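Local coordinates for aminopeptidase N family protein (Idiomarina loihiensis L2TR, PDB 4FGM) that probably acts as a zinc-dependent aminopeptidase of the M61 family, hydrolysing peptides at a metal-containing active site, at residues Arg392-His397 and Pro432-Ser437; Thr423-Leu428 and Asp438-Ala443; Leu387-Arg392 and Val453-Asn458; Cys208-Ser213 and His319-Ile324; Thr310-Asp315 and Lys582-Pro587. All blocks are in the same frame, centred on the assembly; numbering follows the deposited sequence.

Contact 1. Residues Arg392-His397 and Pro432-Ser437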
# COMPACT_ATOMS: atom_id res chain seq x y z
N ARG A 392 8.49 21.76 15.00
CA ARG A 392 8.51 23.12 14.48
C ARG A 392 8.39 24.14 15.59
O ARG A 392 9.14 25.11 15.63
CB ARG A 392 7.38 23.31 13.45
CG ARG A 392 7.59 22.48 12.18
CD ARG A 392 6.43 22.62 11.21
NE ARG A 392 6.56 21.69 10.09
CZ ARG A 392 6.59 22.05 8.81
NH1 ARG A 392 6.51 23.34 8.47
NH2 ARG A 392 6.69 21.13 7.86
N LEU A 393 7.46 23.92 16.52
CA LEU A 393 7.26 24.85 17.62
C LEU A 393 8.46 24.85 18.58
O LEU A 393 8.85 25.90 19.09
CB LEU A 393 5.99 24.49 18.39
CG LEU A 393 4.69 24.50 17.58
CD1 LEU A 393 3.55 23.97 18.43
CD2 LEU A 393 4.39 25.90 17.09
N GLN A 394 9.03 23.67 18.81
CA GLN A 394 10.16 23.52 19.72
C GLN A 394 11.50 24.02 19.18
O GLN A 394 12.46 24.17 19.94
CB GLN A 394 10.29 22.05 20.14
CG GLN A 394 9.28 21.61 21.18
CD GLN A 394 9.45 20.15 21.56
OE1 GLN A 394 10.57 19.64 21.66
NE2 GLN A 394 8.33 19.47 21.79
N SER A 395 11.57 24.26 17.87
CA SER A 395 12.80 24.73 17.25
C SER A 395 12.50 26.05 16.54
O SER A 395 13.27 26.52 15.70
CB SER A 395 13.31 23.71 16.23
OG SER A 395 12.40 23.57 15.14
N ASP A 396 11.37 26.65 16.90
CA ASP A 396 10.93 27.89 16.31
C ASP A 396 10.99 27.80 14.79
O ASP A 396 11.57 28.64 14.11
CB ASP A 396 11.76 29.07 16.82
CG ASP A 396 11.00 30.38 16.74
OD1 ASP A 396 9.80 30.40 17.11
OD2 ASP A 396 11.59 31.40 16.32
N HIS A 397 10.39 26.72 14.28
CA HIS A 397 10.29 26.43 12.86
C HIS A 397 11.58 26.20 12.08
O HIS A 397 11.62 26.36 10.87
CB HIS A 397 9.47 27.54 12.20
CG HIS A 397 8.20 27.84 12.92
ND1 HIS A 397 7.23 26.88 13.15
CD2 HIS A 397 7.75 28.97 13.51
CE1 HIS A 397 6.24 27.41 13.85
NE2 HIS A 397 6.53 28.68 14.08
N PRO A 432 19.43 18.02 20.31
CA PRO A 432 19.46 19.30 21.04
C PRO A 432 18.29 20.26 20.88
O PRO A 432 17.97 20.70 19.77
CB PRO A 432 20.78 19.92 20.56
CG PRO A 432 20.90 19.41 19.17
CD PRO A 432 20.53 17.95 19.34
N GLY A 433 17.66 20.58 22.01
CA GLY A 433 16.56 21.53 22.00
C GLY A 433 15.15 21.01 21.82
O GLY A 433 14.21 21.81 21.76
N ILE A 434 14.98 19.70 21.73
CA ILE A 434 13.65 19.14 21.55
C ILE A 434 13.39 17.93 22.44
O ILE A 434 14.28 17.10 22.65
CB ILE A 434 13.41 18.71 20.08
CG1 ILE A 434 14.45 17.68 19.66
CG2 ILE A 434 13.45 19.92 19.16
CD1 ILE A 434 13.88 16.53 18.88
N ASP A 435 12.17 17.85 22.95
CA ASP A 435 11.75 16.75 23.81
C ASP A 435 10.35 16.31 23.39
O ASP A 435 9.38 17.05 23.56
CB ASP A 435 11.73 17.19 25.28
CG ASP A 435 11.39 16.05 26.22
OD1 ASP A 435 10.76 16.32 27.27
OD2 ASP A 435 11.76 14.90 25.93
N ILE A 436 10.26 15.11 22.83
CA ILE A 436 8.98 14.56 22.40
C ILE A 436 8.81 13.15 22.97
O ILE A 436 7.87 12.44 22.61
CB ILE A 436 8.88 14.50 20.84
CG1 ILE A 436 10.15 13.89 20.24
CG2 ILE A 436 8.66 15.89 20.27
CD1 ILE A 436 10.31 12.41 20.46
N SER A 437 9.72 12.78 23.87
CA SER A 437 9.72 11.46 24.49
C SER A 437 8.40 10.97 25.08
O SER A 437 7.89 9.92 24.68
CB SER A 437 10.80 11.40 25.58
OG SER A 437 10.90 10.09 26.11
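Q394, in the last turn of helix 378-394, and I434, in the loop between helices 423-429 and 437-445, bring their CA atoms within 5.9 Å, and the loop runs extended through I434 and D435 as it passes the helix end. The Q394 side chain makes both hydrogen bonds of the contact. CG lies anti to the carbonyl carbon (chi1 -77°) and the chain stays extended beyond it, which carries the carboxamide across to the backbone of D435. There Q394 OE1 accepts from D435 N at 2.7 Å, a fairly straight bond (155°) with the donor tilted somewhat from the carbonyl plane, and Q394 NE2 returns a longer bond of 3.2 Å to D435 O, reaching that oxygen from above its carbonyl plane. One amide thus serves both the N-H and the C=O of a single residue, much as a neighbouring strand would. The loop is the connection of a helical hairpin, and I436 occupies the N-cap position of its second helix. Q394 CB lies 3.9 Å from I434 CG2, and I436 CG2 comes equally near Q394 NE2 as the side chains of Q394 and I436 cross at about a right angle. Replacing Q394 by an alanine would probably leave D435 N and O without these partners and the loop less firmly fixed to the helix end. I434 and I436 also pack on L391 and on L428.

Contact 2. Residues Thr423-Leu428 and Asp438-Ala443; sequences TVINWL and DFLKDA
I425 and L440 meet at the centre of a buried, wholly apolar helix-to-helix contact, the packing of the two arms of a helical hairpin formed by helices 423-429 and 437-445. The short segments run almost antiparallel, at 167°, with axes 10.7 Å apart at closest approach, and I425 and L440 are the pair whose CA atoms lie nearest. Their side chains slide past one another in opposite directions. L440 puts one methyl, CD2, against the flank of the isoleucine, 3.5 Å from I425 CG1 and 3.6 Å from I425 CB. I425 CG1 stands anti to the backbone N (chi1 -167°), which sends the branch across toward helix 437-445, alongside L440, where I425 CD1 rests on the aliphatic stem of K441, 3.6 Å from K441 CG. The lysine chain is extended and crosses the isoleucine at about a right angle, so that its methylenes border the apolar patch on the exposed side of the helix. One turn further along, L428 adds a looser touch, with its CD1 4.3 Å from L440 CD2. L428 also meets I434 and I436 of the connecting loop, which continues the apolar interior toward the closed end of the hairpin. Around this pair, W427 is directed to helix 401-413, where its NE1 bonds to E411, while F439 and L440 lie against helix 378-394.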
# COMPACT_ATOMS: atom_id res chain seq x y z
N THR A 423 15.33 3.11 17.91
CA THR A 423 16.24 4.04 17.24
C THR A 423 15.69 5.45 17.03
O THR A 423 16.32 6.43 17.42
CB THR A 423 16.69 3.50 15.87
OG1 THR A 423 17.43 2.28 16.05
CG2 THR A 423 17.56 4.52 15.14
N VAL A 424 14.52 5.55 16.40
CA VAL A 424 13.93 6.85 16.12
C VAL A 424 13.61 7.69 17.37
O VAL A 424 13.92 8.88 17.40
CB VAL A 424 12.65 6.71 15.25
CG1 VAL A 424 11.98 8.07 15.06
CG2 VAL A 424 13.02 6.13 13.90
N ILE A 425 13.00 7.09 18.39
CA ILE A 425 12.69 7.87 19.58
C ILE A 425 13.97 8.32 20.29
O ILE A 425 14.08 9.48 20.71
CB ILE A 425 11.78 7.09 20.57
CG1 ILE A 425 11.23 8.05 21.63
CG2 ILE A 425 12.55 5.96 21.23
CD1 ILE A 425 10.27 7.41 22.61
N ASN A 426 14.95 7.42 20.42
CA ASN A 426 16.21 7.77 21.06
C ASN A 426 16.93 8.84 20.25
O ASN A 426 17.52 9.76 20.82
CB ASN A 426 17.10 6.53 21.19
CG ASN A 426 16.58 5.55 22.22
OD1 ASN A 426 17.12 4.47 22.38
ND2 ASN A 426 15.52 5.93 22.93
N TRP A 427 16.86 8.73 18.93
CA TRP A 427 17.50 9.69 18.04
C TRP A 427 16.91 11.08 18.30
O TRP A 427 17.62 12.09 18.24
CB TRP A 427 17.27 9.31 16.58
CG TRP A 427 18.06 10.11 15.60
CD1 TRP A 427 19.34 9.87 15.18
CD2 TRP A 427 17.65 11.32 14.95
NE1 TRP A 427 19.74 10.84 14.30
CE2 TRP A 427 18.73 11.74 14.14
CE3 TRP A 427 16.48 12.08 14.97
CZ2 TRP A 427 18.67 12.90 13.36
CZ3 TRP A 427 16.41 13.24 14.18
CH2 TRP A 427 17.50 13.63 13.39
N LEU A 428 15.62 11.13 18.58
CA LEU A 428 14.96 12.41 18.86
C LEU A 428 15.23 12.86 20.30
O LEU A 428 15.35 14.05 20.56
CB LEU A 428 13.45 12.29 18.60
CG LEU A 428 13.05 12.12 17.13
CD1 LEU A 428 11.62 11.61 17.03
CD2 LEU A 428 13.21 13.45 16.42
N ASP A 438 7.84 11.71 26.04
CA ASP A 438 6.59 11.27 26.64
C ASP A 438 5.48 11.11 25.61
O ASP A 438 4.73 10.14 25.64
CB ASP A 438 6.14 12.24 27.74
CG ASP A 438 7.03 12.18 28.97
OD1 ASP A 438 7.62 11.11 29.21
OD2 ASP A 438 7.12 13.20 29.68
N PHE A 439 5.39 12.06 24.70
CA PHE A 439 4.36 11.99 23.67
C PHE A 439 4.49 10.75 22.79
O PHE A 439 3.53 9.99 22.64
CB PHE A 439 4.41 13.22 22.78
CG PHE A 439 3.82 12.97 21.42
CD1 PHE A 439 2.45 12.89 21.25
CD2 PHE A 439 4.66 12.76 20.33
CE1 PHE A 439 1.90 12.57 20.00
CE2 PHE A 439 4.13 12.44 19.08
CZ PHE A 439 2.75 12.35 18.91
N LEU A 440 5.67 10.56 22.21
CA LEU A 440 5.92 9.44 21.32
C LEU A 440 5.75 8.07 21.98
O LEU A 440 5.24 7.14 21.34
CB LEU A 440 7.31 9.57 20.68
CG LEU A 440 7.56 8.67 19.45
CD1 LEU A 440 6.61 9.06 18.33
CD2 LEU A 440 8.99 8.81 18.99
N LYS A 441 6.16 7.94 23.23
CA LYS A 441 6.01 6.66 23.94
C LYS A 441 4.53 6.33 24.12
O LYS A 441 4.13 5.17 24.01
CB LYS A 441 6.69 6.70 25.31
CG LYS A 441 8.17 6.40 25.30
CD LYS A 441 8.70 6.33 26.72
CE LYS A 441 10.21 6.19 26.75
NZ LYS A 441 10.72 6.27 28.14
N ASP A 442 3.72 7.34 24.42
CA ASP A 442 2.28 7.11 24.61
C ASP A 442 1.64 6.83 23.26
O ASP A 442 0.77 5.97 23.15
CB ASP A 442 1.60 8.32 25.26
CG ASP A 442 2.06 8.55 26.70
OD1 ASP A 442 2.50 7.57 27.35
OD2 ASP A 442 1.97 9.70 27.18
N ALA A 443 2.09 7.56 22.24
CA ALA A 443 1.56 7.39 20.89
C ALA A 443 1.89 6.01 20.36
O ALA A 443 1.10 5.40 19.63
CB ALA A 443 2.16 8.46 19.97

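Contact 3. Residues Leu387-Arg392 and Val453-Asn458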
# COMPACT_ATOMS: atom_id res chain seq x y z
N LEU A 387 4.60 15.03 15.30
CA LEU A 387 6.04 15.29 15.36
C LEU A 387 6.44 16.50 14.52
O LEU A 387 7.23 17.34 14.96
CB LEU A 387 6.82 14.06 14.90
CG LEU A 387 6.77 12.80 15.76
CD1 LEU A 387 7.52 11.68 15.07
CD2 LEU A 387 7.38 13.08 17.13
N ASP A 388 5.89 16.60 13.32
CA ASP A 388 6.22 17.72 12.45
C ASP A 388 5.84 19.05 13.11
O ASP A 388 6.61 20.00 13.11
CB ASP A 388 5.51 17.57 11.10
CG ASP A 388 6.20 18.33 9.98
OD1 ASP A 388 7.28 18.91 10.23
OD2 ASP A 388 5.67 18.35 8.86
N LEU A 389 4.64 19.10 13.67
CA LEU A 389 4.16 20.31 14.33
C LEU A 389 4.92 20.59 15.62
O LEU A 389 5.29 21.73 15.90
CB LEU A 389 2.66 20.19 14.60
CG LEU A 389 1.72 20.81 13.56
CD1 LEU A 389 2.33 20.80 12.17
CD2 LEU A 389 0.40 20.06 13.57
N MSE A 390 5.16 19.55 16.41
CA MSE A 390 5.88 19.70 17.66
C MSE A 390 7.32 20.16 17.46
O MSE A 390 7.79 21.08 18.13
CB MSE A 390 5.85 18.39 18.44
CG MSE A 390 4.51 18.09 19.06
SE MSE A 390 4.47 16.36 19.91
CE MSE A 390 5.35 16.80 21.58
N LEU A 391 8.02 19.52 16.53
CA LEU A 391 9.40 19.87 16.23
C LEU A 391 9.50 21.31 15.73
O LEU A 391 10.48 22.00 16.00
CB LEU A 391 9.96 18.91 15.17
CG LEU A 391 10.76 17.68 15.62
CD1 LEU A 391 10.29 17.17 16.96
CD2 LEU A 391 10.64 16.60 14.56
N ARG A 392 8.49 21.76 15.00
CA ARG A 392 8.51 23.12 14.48
C ARG A 392 8.39 24.14 15.59
O ARG A 392 9.14 25.11 15.63
CB ARG A 392 7.38 23.31 13.45
CG ARG A 392 7.59 22.48 12.18
CD ARG A 392 6.43 22.62 11.21
NE ARG A 392 6.56 21.69 10.09
CZ ARG A 392 6.59 22.05 8.81
NH1 ARG A 392 6.51 23.34 8.47
NH2 ARG A 392 6.69 21.13 7.86
N VAL A 453 -5.76 18.78 18.55
CA VAL A 453 -6.54 20.01 18.54
C VAL A 453 -5.71 21.22 18.93
O VAL A 453 -5.69 22.23 18.22
CB VAL A 453 -7.76 19.91 19.49
CG1 VAL A 453 -8.63 21.14 19.33
CG2 VAL A 453 -8.55 18.65 19.20
N GLU A 454 -5.02 21.12 20.06
CA GLU A 454 -4.19 22.22 20.55
C GLU A 454 -3.05 22.48 19.57
O GLU A 454 -2.79 23.62 19.18
CB GLU A 454 -3.63 21.86 21.94
CG GLU A 454 -2.87 22.99 22.62
CD GLU A 454 -2.58 22.71 24.09
OE1 GLU A 454 -3.55 22.55 24.86
OE2 GLU A 454 -1.39 22.64 24.47
N LEU A 455 -2.39 21.40 19.16
CA LEU A 455 -1.27 21.46 18.22
C LEU A 455 -1.65 22.18 16.93
O LEU A 455 -0.89 23.01 16.43
CB LEU A 455 -0.81 20.03 17.91
CG LEU A 455 0.67 19.67 17.96
CD1 LEU A 455 1.41 20.54 18.97
CD2 LEU A 455 0.80 18.20 18.34
N LEU A 456 -2.82 21.85 16.39
CA LEU A 456 -3.29 22.47 15.14
C LEU A 456 -3.75 23.91 15.35
O LEU A 456 -3.69 24.73 14.43
CB LEU A 456 -4.44 21.64 14.55
CG LEU A 456 -4.01 20.30 13.96
CD1 LEU A 456 -5.18 19.32 13.93
CD2 LEU A 456 -3.44 20.53 12.56
N GLN A 457 -4.21 24.20 16.56
CA GLN A 457 -4.67 25.54 16.89
C GLN A 457 -3.46 26.47 16.85
O GLN A 457 -3.56 27.62 16.41
CB GLN A 457 -5.30 25.53 18.29
CG GLN A 457 -6.54 26.40 18.40
CD GLN A 457 -7.34 26.09 19.65
OE1 GLN A 457 -6.88 26.31 20.77
NE2 GLN A 457 -8.55 25.58 19.46
N ASN A 458 -2.32 25.96 17.30
CA ASN A 458 -1.09 26.74 17.30
C ASN A 458 -0.65 27.12 15.90
O ASN A 458 0.24 27.96 15.73
CB ASN A 458 0.03 25.98 18.01
CG ASN A 458 -0.11 26.01 19.51
OD1 ASN A 458 -0.35 27.07 20.10
ND2 ASN A 458 0.04 24.85 20.15
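On the helix whose L389 and M390 pack against L455 and L456, D388 OD1 is gripped by R392 NE at 2.9 Å and by the backbone N of L401, with a weak third bond from R392 NH2. The arginine approaches side-on from one turn later: its NE meets OD1 from above the carboxylate plane, and NH2 reaches D388 OD2 at 3.1 Å on the syn side. A second partner, from helix 308-320, also reaches OD2, so that both oxygens of this buried carboxylate have several partners, which probably stabilises its charge. Across the interface everything is apolar. L455 lies against two successive residues, its CG 3.9 Å from L389 CB and its CD2 3.8 Å from M390 CG. In the selenomethionine chain the selenium lies against F439, and the bend at chi3 (80°) turns the end methyl CE toward I436. L456 sends CD2 to L389 CD2, 4.0 Å away, and also packs on V461 and V463. The segment axes approach to 10.2 Å at 55°, an inclined helix packing that sets short helix 453-457 on long helix 378-394 in the all-helical region following the zinc-binding part of this M61 protein.

Contact 4. Residues Cys208-Ser213 and His319-Ile324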
# COMPACT_ATOMS: atom_id res chain seq x y z
N CYS A 208 8.48 14.25 -7.66
CA CYS A 208 9.79 13.60 -7.55
C CYS A 208 10.93 14.55 -7.20
O CYS A 208 11.78 14.23 -6.36
CB CYS A 208 10.11 12.86 -8.85
SG CYS A 208 9.08 11.39 -9.09
N GLU A 209 10.98 15.71 -7.85
CA GLU A 209 12.04 16.67 -7.55
C GLU A 209 11.92 17.10 -6.09
O GLU A 209 12.93 17.22 -5.39
CB GLU A 209 11.98 17.86 -8.50
CG GLU A 209 12.60 17.54 -9.85
CD GLU A 209 12.49 18.67 -10.85
OE1 GLU A 209 11.38 19.22 -11.02
OE2 GLU A 209 13.52 18.99 -11.49
N THR A 210 10.69 17.32 -5.63
CA THR A 210 10.48 17.72 -4.25
C THR A 210 11.07 16.67 -3.31
O THR A 210 11.70 17.01 -2.31
CB THR A 210 8.98 17.88 -3.95
OG1 THR A 210 8.48 19.00 -4.67
CG2 THR A 210 8.74 18.09 -2.48
N GLN A 211 10.90 15.40 -3.63
CA GLN A 211 11.42 14.35 -2.77
C GLN A 211 12.95 14.25 -2.81
O GLN A 211 13.60 14.15 -1.76
CB GLN A 211 10.76 13.01 -3.11
CG GLN A 211 9.26 13.01 -2.76
CD GLN A 211 8.65 11.63 -2.59
OE1 GLN A 211 9.29 10.72 -2.04
NE2 GLN A 211 7.41 11.46 -3.03
N ILE A 212 13.53 14.29 -4.01
CA ILE A 212 14.98 14.23 -4.14
C ILE A 212 15.60 15.43 -3.42
O ILE A 212 16.64 15.29 -2.77
CB ILE A 212 15.41 14.24 -5.62
CG1 ILE A 212 14.91 12.97 -6.31
CG2 ILE A 212 16.91 14.33 -5.72
CD1 ILE A 212 15.02 13.00 -7.82
N SER A 213 14.98 16.60 -3.54
CA SER A 213 15.49 17.79 -2.85
C SER A 213 15.42 17.56 -1.35
O SER A 213 16.31 17.97 -0.61
CB SER A 213 14.66 19.03 -3.20
OG SER A 213 14.84 19.41 -4.54
N HIS A 319 0.92 18.86 -1.49
CA HIS A 319 0.60 20.26 -1.28
C HIS A 319 1.88 21.08 -1.31
O HIS A 319 1.92 22.18 -1.85
CB HIS A 319 -0.08 20.47 0.08
CG HIS A 319 -0.16 21.91 0.49
ND1 HIS A 319 -0.93 22.84 -0.18
CD2 HIS A 319 0.47 22.58 1.49
CE1 HIS A 319 -0.77 24.02 0.38
NE2 HIS A 319 0.07 23.90 1.39
N THR A 320 2.92 20.51 -0.72
CA THR A 320 4.23 21.15 -0.64
C THR A 320 4.86 21.37 -2.01
O THR A 320 5.62 22.32 -2.20
CB THR A 320 5.17 20.31 0.24
OG1 THR A 320 5.53 21.07 1.40
CG2 THR A 320 6.42 19.91 -0.50
N SER A 321 4.55 20.50 -2.95
CA SER A 321 5.08 20.63 -4.30
C SER A 321 4.14 21.49 -5.13
O SER A 321 4.41 21.74 -6.31
CB SER A 321 5.23 19.25 -4.93
OG SER A 321 4.01 18.54 -4.84
N GLY A 322 3.05 21.92 -4.52
CA GLY A 322 2.10 22.76 -5.23
C GLY A 322 1.12 22.07 -6.16
O GLY A 322 0.58 22.70 -7.06
N ILE A 323 0.88 20.78 -5.95
CA ILE A 323 -0.07 20.06 -6.80
C ILE A 323 -1.49 20.33 -6.29
O ILE A 323 -2.41 20.56 -7.08
CB ILE A 323 0.20 18.53 -6.79
CG1 ILE A 323 1.64 18.24 -7.24
CG2 ILE A 323 -0.78 17.82 -7.71
CD1 ILE A 323 1.96 18.72 -8.63
N ILE A 324 -1.65 20.29 -4.97
CA ILE A 324 -2.95 20.55 -4.35
C ILE A 324 -2.85 21.68 -3.32
O ILE A 324 -1.82 21.85 -2.67
CB ILE A 324 -3.49 19.29 -3.63
CG1 ILE A 324 -2.54 18.91 -2.49
CG2 ILE A 324 -3.66 18.15 -4.63
CD1 ILE A 324 -3.06 17.82 -1.60
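T210, on helix 197-215, touches T320 and S321 where helix 308-320 ends in a Schellman motif. The first helix forms the crossover between the adjacent parallel strands 183-190 and 222-230 of the five-stranded sheet, an arrangement consistent with the thermolysin-like fold of the peptidase clan. The contact is small and superficial, and rests on van der Waals packing. T210 CG2 stands anti to the backbone N and meets T320 CG2, methyl on methyl, at 3.6 Å. On its other branch, T210 OG1 lies 3.3 Å from S321 CB, with a carbon rather than the serine hydroxyl turned to it.

The polar ends are satisfied elsewhere. T210 OG1 bonds back to K206 O in its own helix; S321 OG, folded between the backbone N and the carbonyl carbon (chi1 53°), bonds to L317 O. Each hydroxyl is thus bonded within its own part of the chain, and neither bonds to the other. From the neighbouring position Q211 sends NE2 to C272 O, which joins helix 197-215 to helix 262-277, the carrier of two zinc-binding histidines.

Backbone capping shapes the other side. G322 N bonds to H319 O at 2.9 Å, and G322 has a positive phi at which a side chain would press on the preceding carbonyl oxygen. As the chain turns away, an imidazole ties it back to the last helical turn, and its NE2 is hydrogen-bonded to T586 N of the C-terminal tail; H319 ND1 donates to I324 O at 2.8 Å, with the acceptor close to the plane of the ring.

Contact 5. Residues Thr310-Asp315 and Lys582-Pro587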
# COMPACT_ATOMS: atom_id res chain seq x y z
N THR A 310 5.29 7.66 5.75
CA THR A 310 4.98 7.66 4.33
C THR A 310 3.51 8.03 4.09
O THR A 310 3.18 8.71 3.12
CB THR A 310 5.23 6.27 3.72
OG1 THR A 310 6.52 5.80 4.15
CG2 THR A 310 5.19 6.34 2.19
N SER A 311 2.64 7.60 5.00
CA SER A 311 1.22 7.90 4.87
C SER A 311 0.91 9.35 5.20
O SER A 311 -0.19 9.83 4.93
CB SER A 311 0.38 6.98 5.76
OG SER A 311 0.39 5.66 5.23
N TYR A 312 1.87 10.06 5.78
CA TYR A 312 1.68 11.47 6.09
C TYR A 312 2.25 12.28 4.93
O TYR A 312 1.64 13.25 4.47
CB TYR A 312 2.41 11.85 7.38
CG TYR A 312 2.62 13.34 7.55
CD1 TYR A 312 1.55 14.19 7.82
CD2 TYR A 312 3.90 13.90 7.46
CE1 TYR A 312 1.74 15.56 7.99
CE2 TYR A 312 4.11 15.26 7.63
CZ TYR A 312 3.03 16.09 7.90
OH TYR A 312 3.23 17.44 8.09
N PHE A 313 3.41 11.88 4.45
CA PHE A 313 4.05 12.60 3.36
C PHE A 313 3.43 12.42 1.98
O PHE A 313 3.47 13.35 1.17
CB PHE A 313 5.55 12.27 3.33
CG PHE A 313 6.34 13.03 4.38
CD1 PHE A 313 6.48 14.41 4.29
CD2 PHE A 313 6.92 12.36 5.45
CE1 PHE A 313 7.18 15.12 5.28
CE2 PHE A 313 7.62 13.07 6.44
CZ PHE A 313 7.76 14.45 6.35
N ASP A 314 2.85 11.25 1.68
CA ASP A 314 2.25 11.07 0.35
C ASP A 314 1.25 12.19 0.02
O ASP A 314 1.20 12.64 -1.13
CB ASP A 314 1.59 9.69 0.18
CG ASP A 314 0.61 9.33 1.29
OD1 ASP A 314 0.04 10.24 1.93
OD2 ASP A 314 0.40 8.12 1.52
N ASP A 315 0.49 12.63 1.00
CA ASP A 315 -0.47 13.71 0.78
C ASP A 315 0.17 15.09 1.00
O ASP A 315 0.00 16.00 0.18
CB ASP A 315 -1.68 13.58 1.72
CG ASP A 315 -2.51 12.34 1.43
OD1 ASP A 315 -2.74 12.06 0.24
OD2 ASP A 315 -2.96 11.68 2.39
N LYS A 582 2.82 29.53 9.49
CA LYS A 582 4.28 29.54 9.52
C LYS A 582 4.91 28.64 8.47
O LYS A 582 5.91 27.96 8.74
CB LYS A 582 4.79 29.14 10.90
CG LYS A 582 5.35 30.28 11.74
CD LYS A 582 4.31 30.86 12.68
CE LYS A 582 4.97 31.71 13.77
NZ LYS A 582 5.71 32.90 13.24
N GLY A 583 4.34 28.62 7.27
CA GLY A 583 4.91 27.79 6.21
C GLY A 583 4.58 26.31 6.22
O GLY A 583 4.99 25.59 5.31
N TRP A 584 3.88 25.82 7.24
CA TRP A 584 3.53 24.41 7.25
C TRP A 584 2.58 24.18 6.09
O TRP A 584 2.63 23.15 5.42
CB TRP A 584 2.85 24.02 8.55
CG TRP A 584 2.30 22.63 8.51
CD1 TRP A 584 2.98 21.50 8.17
CD2 TRP A 584 0.96 22.23 8.83
NE1 TRP A 584 2.14 20.41 8.25
CE2 TRP A 584 0.90 20.82 8.65
CE3 TRP A 584 -0.19 22.91 9.24
CZ2 TRP A 584 -0.27 20.09 8.88
CZ3 TRP A 584 -1.35 22.18 9.46
CH2 TRP A 584 -1.38 20.79 9.28
N LEU A 585 1.71 25.16 5.85
CA LEU A 585 0.76 25.10 4.75
C LEU A 585 0.79 26.46 4.04
O LEU A 585 1.13 27.47 4.64
CB LEU A 585 -0.66 24.82 5.25
CG LEU A 585 -0.94 23.49 5.95
CD1 LEU A 585 -2.42 23.40 6.30
CD2 LEU A 585 -0.54 22.33 5.05
N THR A 586 0.43 26.45 2.77
CA THR A 586 0.39 27.67 1.97
C THR A 586 -1.06 27.99 1.62
O THR A 586 -1.70 27.25 0.88
CB THR A 586 1.19 27.49 0.67
OG1 THR A 586 2.57 27.25 0.99
CG2 THR A 586 1.07 28.73 -0.20
N PRO A 587 -1.58 29.11 2.14
CA PRO A 587 -2.96 29.54 1.89
C PRO A 587 -3.20 30.07 0.48
O PRO A 587 -2.18 30.33 -0.20
CB PRO A 587 -3.18 30.60 2.95
CG PRO A 587 -1.83 31.25 3.02
CD PRO A 587 -0.90 30.05 3.04
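Y312 and W584 meet edge to edge, their ring planes nearly the same, where the C-terminal tail lies against helix 308-320 of the thermolysin-like zinc-peptidase fold. The phenol points its hydroxyl at the indole N-H: W584 NE1 donates to Y312 OH at 3.2 Å, in a nearly straight bond (166°), and the oxygen lies close to the indole plane. Both side chains have CG anti to the backbone N (chi1 163° for Y312, 172° for W584), which turns the two rings toward each other, with OH and NE1 at the meeting edges. Y316, one turn beyond Y312, has its ring against both of theirs. The hydroxyl has a second partner, D388 OD2 on helix 378-394, to which it probably gives its own hydrogen, so that one buried oxygen connects two helices and the tail. An alanine at W584 would probably leave Y312 OH without its N-H donor and open a gap beside L389 and R392, which pack on the indole. The side chain of Y312 is about 11 Å from the zinc ion; nearer the site on the same helix, D314 OD2 bonds to ND1 of the zinc ligand H273 and probably helps to position it from the second shell. Behind the bond, Y312 CD2 sits over the centre of the F313 ring, 3.8 Å above its plane, and L585 CG rests 3.4 Å above a face of the W584 ring.

From the N terminus, contact 4 opens first, at 208-213, and closes at 319-324 where helix 308-320 ends, tying the crossover helix to the helix that follows the zinc ligands. Contact 5 opens on that same helix before contact 4 has closed, so the two cross, and it closes only at the C terminus. The loop of contact 5 encloses the other three. Within it, contact 3 joins helix 378-394 to helix 453-457 and in turn encloses contacts 1 and 2, which cross one another around the hairpin of helices 423-429 and 437-445. Helix 378-394 thus takes part in contacts 1 and 3, which share R392.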